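Local coordinates for beta-glucosidase (Chaetomella raphigera, PDB 6JXG), which probably hydrolyses terminal, non-reducing beta-D-glucosyl residues to release beta-D-glucose, a step in cellulose breakdown, at residues 118-121 and 122-125; 130-133 and 134-138; 177-180 and 181-185; 559-562 and 563-567; 676-680 and 681-685. All blocks are in the same frame, centred on the assembly; numbering follows the deposited sequence.

Contact 1. Residues 118-121 and 122-125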
# COMPACT_ATOMS: atom_id res chain seq x y z
N PRO A 118 -5.04 -13.44 0.80
CA PRO A 118 -5.23 -12.82 -0.53
C PRO A 118 -6.65 -12.24 -0.78
O PRO A 118 -6.81 -11.27 -1.58
CB PRO A 118 -4.89 -13.95 -1.49
CG PRO A 118 -5.03 -15.19 -0.68
CD PRO A 118 -4.73 -14.88 0.74
N GLU A 119 -7.63 -12.79 -0.09
CA GLU A 119 -9.00 -12.34 -0.20
C GLU A 119 -9.29 -11.06 0.58
O GLU A 119 -10.35 -10.45 0.42
CB GLU A 119 -9.99 -13.39 0.37
CG GLU A 119 -10.02 -14.70 -0.42
CD GLU A 119 -8.97 -15.73 0.02
OE1 GLU A 119 -8.07 -15.41 0.84
OE2 GLU A 119 -9.03 -16.91 -0.53
N ALA A 120 -8.45 -10.72 1.52
CA ALA A 120 -8.80 -9.66 2.44
C ALA A 120 -9.04 -8.31 1.76
O ALA A 120 -8.43 -7.93 0.73
CB ALA A 120 -7.82 -9.59 3.59
N GLY A 121 -10.04 -7.60 2.25
CA GLY A 121 -10.67 -6.58 1.40
C GLY A 121 -9.93 -5.26 1.20
O GLY A 121 -10.26 -4.53 0.27
N ARG A 122 -8.96 -4.95 2.07
CA ARG A 122 -8.26 -3.66 1.98
C ARG A 122 -6.82 -3.76 1.49
O ARG A 122 -6.05 -2.79 1.53
CB ARG A 122 -8.30 -2.99 3.33
CG ARG A 122 -9.72 -2.63 3.75
CD ARG A 122 -9.68 -1.97 5.13
NE ARG A 122 -9.26 -0.54 4.95
CZ ARG A 122 -9.25 0.37 5.92
NH1 ARG A 122 -9.57 0.04 7.16
NH2 ARG A 122 -8.90 1.62 5.64
N ASN A 123 -6.44 -4.91 1.00
CA ASN A 123 -5.01 -5.14 0.68
C ASN A 123 -4.47 -4.24 -0.42
O ASN A 123 -3.36 -3.80 -0.37
CB ASN A 123 -4.75 -6.63 0.33
CG ASN A 123 -5.04 -7.56 1.47
OD1 ASN A 123 -5.17 -7.15 2.60
ND2 ASN A 123 -5.06 -8.86 1.18
N TRP A 124 -5.32 -3.93 -1.36
CA TRP A 124 -5.07 -2.89 -2.39
C TRP A 124 -4.66 -1.51 -1.92
O TRP A 124 -3.91 -0.79 -2.64
CB TRP A 124 -6.28 -2.78 -3.35
CG TRP A 124 -7.53 -2.39 -2.70
CD1 TRP A 124 -8.42 -3.21 -2.10
CD2 TRP A 124 -7.96 -1.04 -2.44
NE1 TRP A 124 -9.46 -2.45 -1.57
CE2 TRP A 124 -9.18 -1.12 -1.76
CE3 TRP A 124 -7.46 0.22 -2.78
CZ2 TRP A 124 -9.94 0.04 -1.39
CZ3 TRP A 124 -8.19 1.40 -2.40
CH2 TRP A 124 -9.41 1.29 -1.72
N GLU A 125 -5.05 -1.15 -0.69
CA GLU A 125 -4.61 0.12 -0.13
C GLU A 125 -3.14 0.12 0.29
O GLU A 125 -2.50 1.20 0.40
CB GLU A 125 -5.42 0.45 1.14
CG GLU A 125 -6.93 0.56 1.02
CD GLU A 125 -7.56 1.41 2.09
OE1 GLU A 125 -7.15 2.60 2.28
OE2 GLU A 125 -8.52 0.94 2.74
O HOH W 1 -4.82 -9.46 -1.78
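W124 turns the NE1 edge of its indole to the backbone of G121, and the separation between NE1 of W124 and O of G121 is 2.9 Å. The N-H...O angle of 124° marks this bond as weak, with the carbonyl oxygen near the ring plane at the NE1-CD1 edge; S440 also donates to that oxygen. A chi1 of 61°, with CG of W124 between the backbone N and the carbonyl carbon, brings the indole there. E125 CG then lies over one face of the indole, toward its rim. Beside it R122 turns its guanidinium side-on to E125: NE of R122 is 2.8 Å and NH2 of R122 3.0 Å from E125 OE2, so one oxygen takes both donors from the same face of the carboxylate while staying in the guanidinium plane. Backbone geometry explains this proximity. A type I turn from A120 to N123 runs straight into the 3-10 segment 123-125, within a loop between strand 105-106 and helix 131-147 of the N-terminal, TIM-barrel-related domain of glycoside hydrolase family 3. A leucine in place of R122 removes both donors, and the buried E125 carboxylate would probably lose its neighbouring charge and be freer to turn. The other side is looser. There the N123 amide rests against the A120 methyl, with CB of A120 3.7 Å from OD1 of N123, and P118 meets N123 through water. That water donates to P118 O at 2.7 Å and accepts from N123 ND2 at 3.0 Å, while ND2 also bonds directly to I117 O.

Contact 2. Residues 130-133 and 134-138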
# COMPACT_ATOMS: atom_id res chain seq x y z
N ASP A 130 5.09 -8.64 1.04
CA ASP A 130 6.53 -8.66 1.26
C ASP A 130 6.98 -7.49 2.12
O ASP A 130 6.80 -6.32 1.77
CB ASP A 130 7.31 -8.58 -0.04
CG ASP A 130 8.78 -8.71 0.22
OD1 ASP A 130 9.20 -9.89 0.46
OD2 ASP A 130 9.49 -7.66 0.25
N PRO A 131 7.58 -7.77 3.29
CA PRO A 131 7.82 -6.67 4.18
C PRO A 131 8.88 -5.70 3.67
O PRO A 131 8.84 -4.50 4.04
CB PRO A 131 8.30 -7.37 5.47
CG PRO A 131 8.82 -8.70 5.05
CD PRO A 131 7.87 -9.05 3.90
N TYR A 132 9.87 -6.17 2.87
CA TYR A 132 10.94 -5.30 2.40
C TYR A 132 10.36 -4.28 1.39
O TYR A 132 10.63 -3.05 1.48
CB TYR A 132 12.07 -6.12 1.76
CG TYR A 132 13.21 -5.27 1.32
CD1 TYR A 132 14.18 -4.89 2.21
CD2 TYR A 132 13.28 -4.77 0.03
CE1 TYR A 132 15.27 -4.08 1.79
CE2 TYR A 132 14.28 -3.94 -0.35
CZ TYR A 132 15.29 -3.60 0.53
OH TYR A 132 16.31 -2.74 0.02
N LEU A 133 9.66 -4.80 0.38
CA LEU A 133 9.01 -3.93 -0.61
C LEU A 133 8.07 -2.96 0.05
O LEU A 133 8.02 -1.74 -0.26
CB LEU A 133 8.25 -4.75 -1.66
CG LEU A 133 7.47 -4.02 -2.76
CD1 LEU A 133 8.42 -3.16 -3.55
CD2 LEU A 133 6.79 -5.01 -3.67
N ASN A 134 7.25 -3.52 0.93
CA ASN A 134 6.29 -2.73 1.70
C ASN A 134 6.97 -1.57 2.46
O ASN A 134 6.63 -0.38 2.30
CB ASN A 134 5.51 -3.65 2.62
CG ASN A 134 4.26 -3.02 3.20
OD1 ASN A 134 4.30 -1.93 3.76
ND2 ASN A 134 3.12 -3.71 3.03
N GLY A 135 7.99 -1.90 3.22
CA GLY A 135 8.83 -0.91 3.91
C GLY A 135 9.46 0.17 3.03
O GLY A 135 9.29 1.31 3.38
N LEU A 136 10.06 -0.16 1.88
CA LEU A 136 10.57 0.85 0.94
C LEU A 136 9.44 1.74 0.38
O LEU A 136 9.62 2.96 0.21
CB LEU A 136 11.39 0.23 -0.21
CG LEU A 136 12.93 0.17 0.02
CD1 LEU A 136 13.65 1.52 0.16
CD2 LEU A 136 13.21 -0.65 1.22
N ALA A 137 8.29 1.15 0.10
CA ALA A 137 7.15 1.93 -0.34
C ALA A 137 6.65 2.90 0.76
O ALA A 137 6.39 4.07 0.47
CB ALA A 137 6.04 1.05 -0.86
N MET A 138 6.58 2.42 2.00
CA MET A 138 6.19 3.19 3.15
C MET A 138 7.13 4.39 3.33
O MET A 138 6.64 5.53 3.41
CB MET A 138 6.15 2.37 4.46
CG MET A 138 5.01 1.38 4.63
SD MET A 138 3.39 2.05 4.67
CE MET A 138 3.47 3.01 6.18
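N134 sends its backbone N-H to D130 O, the N-to-O distance being 3.0 Å, and so closes the first turn of helix 131-147. D130 is the N-cap: with CG anti to its own N (chi1 -176°), its OD2 uses the anti lone pair to accept L133 N at 2.9 Å, almost straight at 176°, while OD1 is held by the Y559 hydroxyl and a salt bridge to R560. The side chain of N134 leads off to S128 O through ND2. G135 continues the ladder, its N lying 2.9 Å from P131 O. At L136 the side chains meet. Its CD2 sits over one face of the Y132 ring, 3.9 Å from the centroid and 22° off the normal, a CH-pi contact one helical turn apart; the two side chains run alongside each other and point the same way. A serine at Y132 would probably strip L136 CD2 of the ring face it packs on and open a gap between the helix and F653. A137 follows, its N 2.9 Å from L133 O and its methyl 3.5 Å from that same oxygen of L133. M138 closes the stretch, donating its N-H to N134 O while its side chain turns toward P185 and A189. The helix thus lies between two elements: Y132, L133 and L136 touch F653 of strand 649-658, whereas P131, N134 and M138 pack on helix 184-191.

Contact 3. Residues 177-180 and 181-185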
# COMPACT_ATOMS: atom_id res chain seq x y z
N THR A 177 7.47 -13.81 14.07
CA THR A 177 6.59 -13.43 12.95
C THR A 177 6.21 -11.95 13.06
O THR A 177 6.19 -11.22 12.04
CB THR A 177 5.31 -14.29 12.90
OG1 THR A 177 5.70 -15.64 12.76
CG2 THR A 177 4.41 -13.93 11.74
N PHE A 178 5.91 -11.53 14.28
CA PHE A 178 5.54 -10.12 14.53
C PHE A 178 6.64 -9.20 14.06
O PHE A 178 6.40 -8.25 13.26
CB PHE A 178 5.21 -9.94 16.02
CG PHE A 178 4.69 -8.57 16.36
CD1 PHE A 178 3.39 -8.23 16.08
CD2 PHE A 178 5.45 -7.69 17.01
CE1 PHE A 178 2.88 -6.97 16.43
CE2 PHE A 178 4.97 -6.41 17.34
CZ PHE A 178 3.68 -6.06 17.03
N HIS A 179 7.88 -9.45 14.49
CA HIS A 179 8.99 -8.55 14.14
C HIS A 179 9.49 -8.61 12.68
O HIS A 179 9.83 -7.55 12.10
CB HIS A 179 10.17 -8.84 15.11
CG HIS A 179 9.95 -8.27 16.46
ND1 HIS A 179 9.20 -8.90 17.43
CD2 HIS A 179 10.35 -7.11 17.00
CE1 HIS A 179 9.17 -8.15 18.52
NE2 HIS A 179 9.86 -7.05 18.28
N GLU A 180 9.53 -9.81 12.11
CA GLU A 180 10.08 -9.99 10.76
C GLU A 180 9.14 -9.69 9.65
O GLU A 180 9.60 -9.46 8.52
CB GLU A 180 10.68 -11.37 10.52
CG GLU A 180 11.96 -11.50 11.30
CD GLU A 180 12.68 -12.85 11.18
OE1 GLU A 180 12.62 -13.55 10.15
OE2 GLU A 180 13.33 -13.15 12.17
N LEU A 181 7.85 -9.74 9.93
CA LEU A 181 6.87 -9.66 8.89
C LEU A 181 5.98 -8.42 9.12
O LEU A 181 6.19 -7.41 8.46
CB LEU A 181 6.11 -10.97 8.83
CG LEU A 181 5.24 -11.16 7.67
CD1 LEU A 181 6.10 -10.92 6.41
CD2 LEU A 181 4.64 -12.55 7.74
N TYR A 182 5.07 -8.46 10.08
CA TYR A 182 4.04 -7.42 10.22
C TYR A 182 4.56 -6.07 10.75
O TYR A 182 4.17 -5.02 10.30
CB TYR A 182 2.82 -7.96 11.07
CG TYR A 182 2.23 -9.18 10.41
CD1 TYR A 182 1.46 -9.04 9.28
CD2 TYR A 182 2.65 -10.47 10.79
CE1 TYR A 182 0.96 -10.17 8.61
CE2 TYR A 182 2.20 -11.58 10.09
CZ TYR A 182 1.35 -11.44 9.00
OH TYR A 182 0.87 -12.55 8.23
N LEU A 183 5.44 -6.10 11.71
CA LEU A 183 6.09 -4.87 12.23
C LEU A 183 7.05 -4.16 11.28
O LEU A 183 7.21 -2.92 11.32
CB LEU A 183 6.79 -5.19 13.56
CG LEU A 183 7.24 -3.95 14.36
CD1 LEU A 183 6.03 -3.16 14.80
CD2 LEU A 183 8.13 -4.40 15.53
N TRP A 184 7.68 -4.95 10.41
CA TRP A 184 8.78 -4.48 9.63
C TRP A 184 8.47 -3.15 8.83
O TRP A 184 9.19 -2.16 8.91
CB TRP A 184 9.26 -5.60 8.79
CG TRP A 184 10.39 -5.28 7.87
CD1 TRP A 184 10.41 -4.41 6.81
CD2 TRP A 184 11.72 -5.87 7.92
NE1 TRP A 184 11.66 -4.42 6.21
CE2 TRP A 184 12.48 -5.29 6.89
CE3 TRP A 184 12.29 -6.86 8.71
CZ2 TRP A 184 13.80 -5.66 6.64
CZ3 TRP A 184 13.64 -7.22 8.50
CH2 TRP A 184 14.36 -6.65 7.44
N PRO A 185 7.32 -3.09 8.15
CA PRO A 185 7.03 -1.82 7.48
C PRO A 185 6.72 -0.69 8.42
O PRO A 185 6.98 0.46 8.06
CB PRO A 185 5.82 -2.09 6.64
CG PRO A 185 5.45 -3.50 6.89
CD PRO A 185 6.42 -4.18 7.77
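L183 sets one methyl, CD2, against two rings of the preceding turn. It is 3.8 Å from CD2 of H179, whose side chain runs alongside in the same direction, and 4.2 Å from CE2 of F178, whose side chain it meets at a slant. H179 is fixed in rotation at both nitrogens, ND1 bonding to D175 O and NE2 to E222. The backbone reason is a pi-type turn: L183 N reaches back five residues to F178 O at 2.8 Å and 161°, whereas L181 N still makes the ordinary four-residue bond to T177 O at 3.1 Å. This widened turn lies where helix 175-182 passes into helix 184-191 in the TIM-barrel-related domain. A second cluster forms around Y182. T177 runs alongside Y182, and CG2 of T177 comes to the edge of the phenol ring in its plane, 3.6 Å from CE2 of Y182. A chi1 of -59° sends that methyl to the ring while OG1 turns to D174. L181 CG covers one face of the same ring. Farther along, W184 lays CE3 3.7 Å from E180 O, and the carboxylate of E180 forms a salt bridge with R176.

Contact 4. Residues 559-562 and 563-567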
# COMPACT_ATOMS: atom_id res chain seq x y z
N TYR A 559 4.90 -15.77 -1.21
CA TYR A 559 5.95 -16.59 -1.87
C TYR A 559 6.83 -17.37 -0.91
O TYR A 559 7.39 -18.40 -1.27
CB TYR A 559 6.82 -15.78 -2.85
CG TYR A 559 7.76 -14.76 -2.20
CD1 TYR A 559 9.08 -15.03 -2.03
CD2 TYR A 559 7.27 -13.51 -1.77
CE1 TYR A 559 9.95 -14.14 -1.43
CE2 TYR A 559 8.15 -12.59 -1.25
CZ TYR A 559 9.48 -12.92 -1.03
OH TYR A 559 10.33 -12.01 -0.44
N ARG A 560 7.03 -16.83 0.30
CA ARG A 560 7.76 -17.54 1.35
C ARG A 560 7.15 -18.92 1.62
O ARG A 560 7.88 -19.90 1.79
CB ARG A 560 7.73 -16.71 2.64
CG ARG A 560 8.50 -15.39 2.58
CD ARG A 560 8.05 -14.45 3.73
NE ARG A 560 9.12 -13.49 4.08
CZ ARG A 560 9.42 -12.40 3.37
NH1 ARG A 560 8.69 -12.12 2.31
NH2 ARG A 560 10.50 -11.65 3.68
N HIS A 561 5.83 -19.00 1.62
CA HIS A 561 5.12 -20.28 1.72
C HIS A 561 5.27 -21.17 0.51
O HIS A 561 5.58 -22.38 0.65
CB HIS A 561 3.65 -20.06 2.05
CG HIS A 561 2.81 -21.28 1.93
ND1 HIS A 561 2.89 -22.36 2.79
CD2 HIS A 561 1.81 -21.56 1.07
CE1 HIS A 561 2.00 -23.27 2.43
NE2 HIS A 561 1.32 -22.80 1.40
N PHE A 562 5.03 -20.61 -0.65
CA PHE A 562 5.16 -21.40 -1.90
C PHE A 562 6.57 -21.98 -1.94
O PHE A 562 6.73 -23.19 -2.30
CB PHE A 562 4.83 -20.58 -3.14
CG PHE A 562 3.38 -20.23 -3.26
CD1 PHE A 562 2.56 -20.93 -4.11
CD2 PHE A 562 2.82 -19.18 -2.50
CE1 PHE A 562 1.24 -20.61 -4.25
CE2 PHE A 562 1.45 -18.91 -2.57
CZ PHE A 562 0.66 -19.61 -3.47
N ASP A 563 7.57 -21.15 -1.60
CA ASP A 563 8.95 -21.59 -1.66
C ASP A 563 9.19 -22.70 -0.59
O ASP A 563 9.72 -23.78 -0.89
CB ASP A 563 9.95 -20.42 -1.44
CG ASP A 563 9.91 -19.40 -2.52
OD1 ASP A 563 9.30 -19.65 -3.59
OD2 ASP A 563 10.57 -18.32 -2.36
N GLN A 564 8.77 -22.47 0.64
CA GLN A 564 9.08 -23.42 1.75
C GLN A 564 8.36 -24.77 1.57
O GLN A 564 8.86 -25.81 1.94
CB GLN A 564 8.65 -22.84 3.10
CG GLN A 564 8.91 -23.75 4.32
CD GLN A 564 10.37 -24.18 4.48
OE1 GLN A 564 10.66 -25.29 4.96
NE2 GLN A 564 11.29 -23.30 4.11
N ALA A 565 7.19 -24.72 1.00
CA ALA A 565 6.40 -25.90 0.82
C ALA A 565 6.59 -26.51 -0.54
O ALA A 565 5.94 -27.50 -0.84
CB ALA A 565 4.94 -25.51 1.01
N ASN A 566 7.42 -25.91 -1.40
CA ASN A 566 7.65 -26.38 -2.71
C ASN A 566 6.40 -26.45 -3.57
O ASN A 566 6.21 -27.44 -4.23
CB ASN A 566 8.32 -27.77 -2.61
CG ASN A 566 9.68 -27.67 -1.93
OD1 ASN A 566 9.80 -27.91 -0.75
ND2 ASN A 566 10.67 -27.19 -2.68
N ILE A 567 5.57 -25.39 -3.56
CA ILE A 567 4.36 -25.33 -4.37
C ILE A 567 4.66 -24.43 -5.53
O ILE A 567 5.15 -23.31 -5.31
CB ILE A 567 3.16 -24.75 -3.57
CG1 ILE A 567 2.79 -25.67 -2.42
CG2 ILE A 567 2.00 -24.54 -4.53
CD1 ILE A 567 1.89 -25.12 -1.33
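A Schellman motif ends helix 559-564, and F562 and I567 carry it. I567 N donates to F562 O at 2.8 Å, with the donor in the carbonyl plane, and N566 N reaches D563 O at 3.2 Å; N566 has the positive phi (59°) that reverses the chain. The reversal brings I567 back over the last turn. Its CG2 touches CD1 of F562 at 3.7 Å, the two side chains crossing at a slant, and its other branch ends with CD1 3.6 Å from NE2 of H561. H561 can be reached because chi1 of 169° extends its imidazole toward the helix end, where CE1 also lies 4.0 Å from the A565 methyl. One turn earlier, D563 OD2 sits in plane at the edge of the Y559 ring, 3.6 Å from CD1 of Y559, with ring and carboxylate planes 68° apart. D563 OD1 forms a salt bridge with R702, while the Y559 hydroxyl bonds to D130. Two oxygens therefore approach ring edges, D563 OD2 at Y559 and I567 O at F562, where the slightly positive ring hydrogens probably make the meeting favourable. The carboxylate charge itself is presumably balanced chiefly by R702.

Contact 5. Residues 676-680 and 681-685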
# COMPACT_ATOMS: atom_id res chain seq x y z
N SER A 676 19.58 -9.81 9.13
CA SER A 676 19.33 -10.23 10.50
C SER A 676 18.05 -11.01 10.63
O SER A 676 17.20 -11.13 9.68
CB SER A 676 19.20 -8.99 11.40
OG SER A 676 20.39 -8.26 11.38
N TYR A 677 17.89 -11.54 11.81
CA TYR A 677 16.65 -12.21 12.18
C TYR A 677 16.36 -11.87 13.62
O TYR A 677 17.30 -11.52 14.39
CB TYR A 677 16.73 -13.72 11.95
CG TYR A 677 17.70 -14.44 12.92
CD1 TYR A 677 17.28 -14.86 14.17
CD2 TYR A 677 19.01 -14.60 12.58
CE1 TYR A 677 18.15 -15.49 15.06
CE2 TYR A 677 19.91 -15.23 13.44
CZ TYR A 677 19.49 -15.68 14.66
OH TYR A 677 20.43 -16.29 15.47
N TRP A 678 15.09 -11.98 14.00
CA TRP A 678 14.67 -11.78 15.37
C TRP A 678 14.78 -13.07 16.21
O TRP A 678 14.11 -14.07 15.92
CB TRP A 678 13.23 -11.30 15.45
CG TRP A 678 12.80 -10.98 16.83
CD1 TRP A 678 12.14 -11.82 17.66
CD2 TRP A 678 13.01 -9.76 17.59
NE1 TRP A 678 11.84 -11.20 18.86
CE2 TRP A 678 12.38 -9.94 18.85
CE3 TRP A 678 13.60 -8.52 17.32
CZ2 TRP A 678 12.40 -8.97 19.86
CZ3 TRP A 678 13.60 -7.54 18.31
CH2 TRP A 678 12.96 -7.77 19.58
N ASP A 679 15.63 -12.99 17.23
CA ASP A 679 15.91 -14.06 18.16
C ASP A 679 15.04 -13.89 19.40
O ASP A 679 15.22 -12.90 20.19
CB ASP A 679 17.38 -14.01 18.58
CG ASP A 679 17.74 -15.19 19.51
OD1 ASP A 679 17.34 -16.31 19.22
OD2 ASP A 679 18.31 -14.95 20.56
N THR A 680 14.07 -14.78 19.54
CA THR A 680 13.12 -14.67 20.60
C THR A 680 13.84 -14.94 21.90
O THR A 680 13.47 -14.37 22.88
CB THR A 680 11.96 -15.68 20.47
OG1 THR A 680 12.49 -17.01 20.40
CG2 THR A 680 11.12 -15.43 19.20
N ALA A 681 14.87 -15.78 21.88
CA ALA A 681 15.63 -16.13 23.09
C ALA A 681 16.16 -14.88 23.75
O ALA A 681 15.87 -14.62 24.89
CB ALA A 681 16.78 -17.11 22.77
N SER A 682 16.91 -14.10 23.03
CA SER A 682 17.50 -12.92 23.58
C SER A 682 16.64 -11.67 23.33
O SER A 682 17.05 -10.58 23.66
CB SER A 682 18.91 -12.74 23.02
OG SER A 682 18.92 -12.49 21.61
N ALA A 683 15.46 -11.82 22.72
CA ALA A 683 14.53 -10.69 22.46
C ALA A 683 15.19 -9.53 21.79
O ALA A 683 15.11 -8.40 22.25
CB ALA A 683 13.82 -10.26 23.76
N GLN A 684 15.93 -9.81 20.71
CA GLN A 684 16.58 -8.80 19.93
C GLN A 684 16.91 -9.29 18.52
O GLN A 684 16.87 -10.48 18.24
CB GLN A 684 17.89 -8.41 20.62
CG GLN A 684 19.00 -9.43 20.60
CD GLN A 684 20.09 -9.07 21.63
OE1 GLN A 684 21.13 -8.49 21.33
NE2 GLN A 684 19.80 -9.36 22.86
N TRP A 685 17.30 -8.36 17.68
CA TRP A 685 17.75 -8.73 16.31
C TRP A 685 19.13 -9.32 16.38
O TRP A 685 19.99 -8.74 17.04
CB TRP A 685 17.77 -7.50 15.42
CG TRP A 685 16.38 -7.07 15.02
CD1 TRP A 685 15.60 -6.11 15.62
CD2 TRP A 685 15.61 -7.62 13.95
NE1 TRP A 685 14.36 -6.03 14.96
CE2 TRP A 685 14.33 -6.96 13.95
CE3 TRP A 685 15.85 -8.62 13.01
CZ2 TRP A 685 13.35 -7.26 13.07
CZ3 TRP A 685 14.84 -8.93 12.09
CH2 TRP A 685 13.60 -8.22 12.11
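Two tryptophans carry the aromatic part: W678 directs the edge of its six-membered ring at the face of the five-membered ring of W685. The centroids are 4.9 Å apart and the planes stand at 82°, a T-shaped stack in which CE3 of W678 comes 3.5 Å from NE1 of W685. A chi1 of -176° stretches the W678 indole away from its own N and under the opposing strand, so that the Q684 backbone lies over one indole face; the opposite face stacks on H179. Apolar contacts are few; CZ2 of W678 touches the A683 methyl at 4.3 Å, and CB of S676 lies 3.7 Å from CE3 of W685. Among polar bonds, D679 and Q684 form the hydrogen-bonded antiparallel pair, D679 N to Q684 O at 3.0 Å and Q684 N to D679 O at 3.2 Å. D679 OD2 binds the loop twice: S682 OG donates to its anti lone pair at 2.7 Å, and S682 N comes from above the carboxylate plane at 3.0 Å. Q684 NE2 adds a nearly straight bond to S682 O. A683, with its positive phi, faces D679 together with Q684, a G1 beta bulge in the beta hairpin of strands 677-679 and 684-686 in the fibronectin type III-like domain.

Contacts 1, 2 and 3 follow in series within the N-terminal, TIM-barrel-related domain; contact 4 belongs to the family 3 C-terminal domain and contact 5 to the fibronectin type III-like domain. Contact 1 stands apart, its nearest atoms about 7 Å from those of contact 2. Contacts 2 and 3 have centres 11 Å apart and touch where helix 131-147 packs on helix 184-191, P131 O lying 3.2 Å from W184 CD1. From this pair two bridges reach the later domains: D130 OD1 salt-bridges R560 NH1 of contact 4 at 2.9 Å, and E180 OE2 probably bonds W678 N of contact 5 at 2.8 Å. Residues distant in sequence thereby join three domains.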